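Local structure of fimbrial subunit type 1 (Actinomyces oris, 3UXF) at residues T80-N85 against A109-T114; Y138-T143 against E153-T158. The protein serves as the major subunit of the fimbriae that this Gram-positive bacterium anchors to its cell wall and uses in adhesion. All blocks are in the same frame, centred on the assembly; numbering follows the deposited sequence.

In the fold
Both contacts belong to one four-stranded antiparallel sheet of the N-terminal pilin domain, in which strands 78-84 and 136-144 are central neighbours. Contact 1 extends from strand 78-84 to the chain leading into one outermost strand, 114-119; contact 2 pairs strand 136-144 with the other, 155-159. Their centres lie about 10 Å apart, and the two touch where T80 OG1 probably hydrogen-bonds T143 OG1. Contact 1 is the more superficial, and a serine hydroxyl adds to the backbone bonds where the chain turns a corner. Contact 2 is a regular hairpin pairing, apolar on the face that meets the second sheet and polar where S141 meets D154.

Contact 1: residues T80-N85 against A109-T114; sequences TITKLN and ALKSTT
The carbonyl oxygen of K83 is gripped twice by S112. The amide S112 N donates to K83 O over 2.9 Å, nearly in line with the carbonyl bond, while the hydroxyl S112 OG reaches the same oxygen from above the carbonyl plane, 40° out of it and 2.8 Å away. That hydroxyl also accepts a bond: T114 N donates to S112 OG at 2.9 Å, which makes an ST turn. With chi1 at 75°, OG sits between its own backbone N and carbonyl carbon, where it can serve both partners as the chain rounds the corner at T113.

Further backbone bonds flank this double grip. K83 N donates to T114 O at 2.9 Å, so K83 bonds to S112 before the corner and to T114 after it; further along, N85 N donates to L110 O at 2.7 Å. Between the bonds S112 N to K83 O and N85 N to L110 O, L84 and K111 form a single antiparallel non-hydrogen-bonded pair whose side chains diverge.

Apolar groups fill in around the polar frame. The methyl T82 CG2 rests 3.8 Å from K111 CG and also approaches S112 O, and L84 CD2 lies 3.9 Å from K111 CA. The end of the N85 side chain also turns to this segment, its ND2 3.4 Å from S112 CB.

The interaction closes an excursion that includes helices 91-99 and 104-107 and delivers the chain to strand 114-119, an outermost strand of the sheet. On its other side strand 78-84 is joined to strand 136-144 through backbone hydrogen bonds of T82 with L139 and of L84 with A137.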
# COMPACT_ATOMS: atom_id res chain seq x y z
N THR A 80 -22.52 -11.38 13.69
CA THR A 80 -23.72 -12.15 13.96
C THR A 80 -23.30 -13.52 14.48
O THR A 80 -22.40 -14.15 13.93
CB THR A 80 -24.54 -12.31 12.70
OG1 THR A 80 -25.02 -11.03 12.30
CG2 THR A 80 -25.73 -13.24 12.96
N ILE A 81 -23.96 -14.00 15.53
CA ILE A 81 -23.76 -15.38 15.93
C ILE A 81 -25.03 -16.17 15.67
O ILE A 81 -26.14 -15.67 15.92
CB ILE A 81 -23.29 -15.49 17.41
CG1 ILE A 81 -24.35 -14.95 18.39
CG2 ILE A 81 -22.00 -14.70 17.59
CD1 ILE A 81 -23.98 -15.20 19.87
N THR A 82 -24.88 -17.39 15.17
CA THR A 82 -26.06 -18.24 14.94
C THR A 82 -25.89 -19.55 15.70
O THR A 82 -24.88 -20.24 15.51
CB THR A 82 -26.22 -18.55 13.46
OG1 THR A 82 -26.34 -17.31 12.74
CG2 THR A 82 -27.46 -19.41 13.23
N LYS A 83 -26.83 -19.90 16.59
CA LYS A 83 -26.70 -21.15 17.33
C LYS A 83 -26.86 -22.37 16.42
O LYS A 83 -27.72 -22.37 15.54
CB LYS A 83 -27.73 -21.24 18.48
CG LYS A 83 -27.44 -22.38 19.47
CD LYS A 83 -28.39 -22.28 20.69
CE LYS A 83 -28.92 -23.64 21.15
NZ LYS A 83 -27.94 -24.65 21.54
N LEU A 84 -26.00 -23.36 16.61
CA LEU A 84 -26.05 -24.56 15.78
C LEU A 84 -26.90 -25.59 16.47
O LEU A 84 -27.05 -25.58 17.71
CB LEU A 84 -24.66 -25.12 15.51
CG LEU A 84 -23.69 -24.12 14.85
CD1 LEU A 84 -22.40 -24.83 14.48
CD2 LEU A 84 -24.32 -23.43 13.62
N ASN A 85 -27.47 -26.50 15.67
CA ASN A 85 -28.35 -27.52 16.22
C ASN A 85 -27.53 -28.72 16.69
O ASN A 85 -27.59 -29.82 16.12
CB ASN A 85 -29.35 -27.94 15.15
CG ASN A 85 -30.43 -26.89 14.93
OD1 ASN A 85 -30.87 -26.67 13.80
ND2 ASN A 85 -30.85 -26.25 16.01
N ALA A 109 -24.82 -25.99 7.71
CA ALA A 109 -25.96 -26.88 7.55
C ALA A 109 -26.67 -27.13 8.88
O ALA A 109 -27.80 -27.60 8.92
CB ALA A 109 -25.51 -28.21 6.93
N LEU A 110 -25.98 -26.83 9.99
CA LEU A 110 -26.55 -27.02 11.34
C LEU A 110 -27.18 -25.75 11.93
O LEU A 110 -27.62 -25.76 13.09
CB LEU A 110 -25.48 -27.55 12.28
CG LEU A 110 -24.96 -28.96 12.03
CD1 LEU A 110 -23.64 -29.11 12.74
CD2 LEU A 110 -25.95 -30.01 12.47
N LYS A 111 -27.26 -24.68 11.15
CA LYS A 111 -27.76 -23.41 11.68
C LYS A 111 -29.19 -23.48 12.12
O LYS A 111 -30.03 -23.98 11.37
CB LYS A 111 -27.61 -22.27 10.67
CG LYS A 111 -26.19 -21.77 10.52
CD LYS A 111 -26.10 -20.52 9.65
CE LYS A 111 -26.13 -20.86 8.18
NZ LYS A 111 -26.05 -19.61 7.36
N SER A 112 -29.46 -22.95 13.32
CA SER A 112 -30.83 -22.77 13.81
C SER A 112 -31.30 -21.39 13.39
O SER A 112 -30.56 -20.65 12.75
CB SER A 112 -30.89 -22.89 15.34
OG SER A 112 -30.37 -21.72 15.97
N THR A 113 -32.51 -21.02 13.81
CA THR A 113 -33.00 -19.67 13.63
C THR A 113 -32.68 -18.76 14.82
O THR A 113 -33.12 -17.62 14.86
CB THR A 113 -34.53 -19.66 13.41
OG1 THR A 113 -35.16 -20.34 14.50
CG2 THR A 113 -34.86 -20.37 12.12
N THR A 114 -31.91 -19.27 15.78
CA THR A 114 -31.52 -18.47 16.93
C THR A 114 -30.29 -17.62 16.60
O THR A 114 -29.19 -18.16 16.43
CB THR A 114 -31.21 -19.37 18.12
OG1 THR A 114 -32.42 -20.07 18.48
CG2 THR A 114 -30.73 -18.58 19.32
O HOH W 1 -29.61 -28.40 11.24

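Contact 2: residues Y138-T143 against E153-T158; sequences YLVSET and EDFVVT
The F155 ring lies side by side with V140, which covers one of its faces: V140 CB stands 3.8 Å from the ring centroid, 19° off the normal, a CH-pi contact displaced toward the rim. V140 CG1 reaches F155 CZ at 3.6 Å, and E153 O meets the ring edge in plane. F155 takes a chi1 of 65°, with CG flanked by both main-chain neighbours of CA, and this turns the ring toward V140. A second flat group, the D154 carboxylate, takes the S141 hydroxyl from above its plane: S141 OG donates to D154 OD1 at 2.8 Å, 37° out of the plane. A water that accepts from E142 N, at 2.8 Å from that amide, probably also donates to D154 OD1, linking the carboxylate to strand 136-144 beyond the last bridge.

The backbones pair as an antiparallel ladder. Y138 and V157 exchange two backbone bonds, as do V140 and F155, and the bond from V140 N to F155 O, at 2.7 Å, is nearly straight. L139 and V156 form the non-hydrogen-bonded pair between them.

The two sheet faces differ in what they carry. Y138, V140, F155 and V157 share one, where V140 CG2 crosses V157 CG1 at 3.8 Å; on the other, L139 CD1 comes within 3.9 Å of V156 CG2.

The face with F155 and V157 packs on strand 170-176 of the second sheet, through V174 and V176, as in a beta sandwich. The face of L139 and V156 meets helix 104-107, L139 on V104 and V156 on A107; D154, just before the strand, also touches V104. Strand 78-84 borders strand 136-144, leaving 155-159 as the outermost strand of the sheet within the chain.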
# COMPACT_ATOMS: atom_id res chain seq x y z
N TYR A 138 -21.81 -22.06 18.21
CA TYR A 138 -22.26 -20.93 17.40
C TYR A 138 -21.41 -20.73 16.16
O TYR A 138 -20.19 -20.87 16.21
CB TYR A 138 -22.23 -19.64 18.22
CG TYR A 138 -23.28 -19.57 19.30
CD1 TYR A 138 -24.47 -18.89 19.09
CD2 TYR A 138 -23.08 -20.18 20.52
CE1 TYR A 138 -25.43 -18.82 20.07
CE2 TYR A 138 -24.04 -20.12 21.51
CZ TYR A 138 -25.21 -19.44 21.28
OH TYR A 138 -26.16 -19.38 22.26
N LEU A 139 -22.06 -20.37 15.07
CA LEU A 139 -21.38 -19.98 13.86
C LEU A 139 -21.28 -18.46 13.94
O LEU A 139 -22.29 -17.78 14.09
CB LEU A 139 -22.18 -20.39 12.63
CG LEU A 139 -21.54 -20.10 11.27
CD1 LEU A 139 -20.20 -20.81 11.15
CD2 LEU A 139 -22.48 -20.53 10.15
N VAL A 140 -20.06 -17.94 13.86
CA VAL A 140 -19.83 -16.51 14.00
C VAL A 140 -19.42 -15.92 12.66
O VAL A 140 -18.46 -16.40 12.04
CB VAL A 140 -18.74 -16.24 15.04
CG1 VAL A 140 -18.57 -14.72 15.27
CG2 VAL A 140 -19.07 -16.98 16.35
N SER A 141 -20.13 -14.90 12.23
CA SER A 141 -19.86 -14.30 10.93
C SER A 141 -19.84 -12.78 11.01
O SER A 141 -20.68 -12.15 11.67
CB SER A 141 -20.91 -14.78 9.93
OG SER A 141 -20.65 -14.22 8.64
N GLU A 142 -18.89 -12.16 10.32
CA GLU A 142 -18.89 -10.71 10.24
C GLU A 142 -19.88 -10.26 9.17
O GLU A 142 -19.68 -10.53 7.98
CB GLU A 142 -17.49 -10.21 9.89
CG GLU A 142 -17.35 -8.71 9.91
CD GLU A 142 -15.89 -8.27 9.77
OE1 GLU A 142 -15.00 -8.91 10.37
OE2 GLU A 142 -15.63 -7.26 9.09
N THR A 143 -20.96 -9.62 9.59
CA THR A 143 -22.08 -9.38 8.68
C THR A 143 -22.25 -7.93 8.21
O THR A 143 -23.09 -7.66 7.33
CB THR A 143 -23.41 -9.84 9.33
OG1 THR A 143 -23.47 -9.36 10.68
CG2 THR A 143 -23.48 -11.37 9.33
N GLU A 153 -12.77 -14.14 8.82
CA GLU A 153 -13.27 -15.41 8.33
C GLU A 153 -14.33 -15.93 9.28
O GLU A 153 -14.18 -15.77 10.47
CB GLU A 153 -12.16 -16.44 8.29
CG GLU A 153 -11.12 -16.12 7.22
CD GLU A 153 -10.23 -17.31 6.87
OE1 GLU A 153 -9.92 -18.13 7.79
OE2 GLU A 153 -9.84 -17.41 5.68
N ASP A 154 -15.37 -16.54 8.73
CA ASP A 154 -16.38 -17.20 9.58
C ASP A 154 -15.72 -18.29 10.41
O ASP A 154 -14.75 -18.96 9.98
CB ASP A 154 -17.47 -17.88 8.73
CG ASP A 154 -18.38 -16.91 7.99
OD1 ASP A 154 -18.33 -15.69 8.21
OD2 ASP A 154 -19.20 -17.43 7.20
N PHE A 155 -16.28 -18.55 11.59
CA PHE A 155 -15.70 -19.58 12.43
C PHE A 155 -16.76 -20.12 13.38
O PHE A 155 -17.84 -19.52 13.52
CB PHE A 155 -14.48 -19.05 13.18
CG PHE A 155 -14.78 -17.96 14.17
CD1 PHE A 155 -14.98 -18.27 15.51
CD2 PHE A 155 -14.83 -16.63 13.77
CE1 PHE A 155 -15.26 -17.28 16.42
CE2 PHE A 155 -15.09 -15.64 14.68
CZ PHE A 155 -15.32 -15.96 16.02
N VAL A 156 -16.46 -21.28 13.96
CA VAL A 156 -17.36 -21.93 14.90
C VAL A 156 -16.73 -21.85 16.28
O VAL A 156 -15.51 -22.08 16.43
CB VAL A 156 -17.58 -23.38 14.52
CG1 VAL A 156 -18.39 -24.12 15.61
CG2 VAL A 156 -18.30 -23.47 13.19
N VAL A 157 -17.54 -21.54 17.29
CA VAL A 157 -17.05 -21.49 18.66
C VAL A 157 -18.00 -22.30 19.54
O VAL A 157 -19.19 -22.42 19.21
CB VAL A 157 -16.95 -20.04 19.13
CG1 VAL A 157 -18.32 -19.39 19.25
CG2 VAL A 157 -16.14 -19.94 20.41
N THR A 158 -17.48 -22.89 20.61
CA THR A 158 -18.34 -23.54 21.58
C THR A 158 -18.32 -22.74 22.89
O THR A 158 -17.28 -22.22 23.28
CB THR A 158 -17.92 -25.01 21.87
OG1 THR A 158 -16.59 -25.10 22.42
CG2 THR A 158 -17.93 -25.82 20.60
O HOH W 2 -16.33 -14.03 12.10
O HOH W 3 -16.89 -13.67 9.10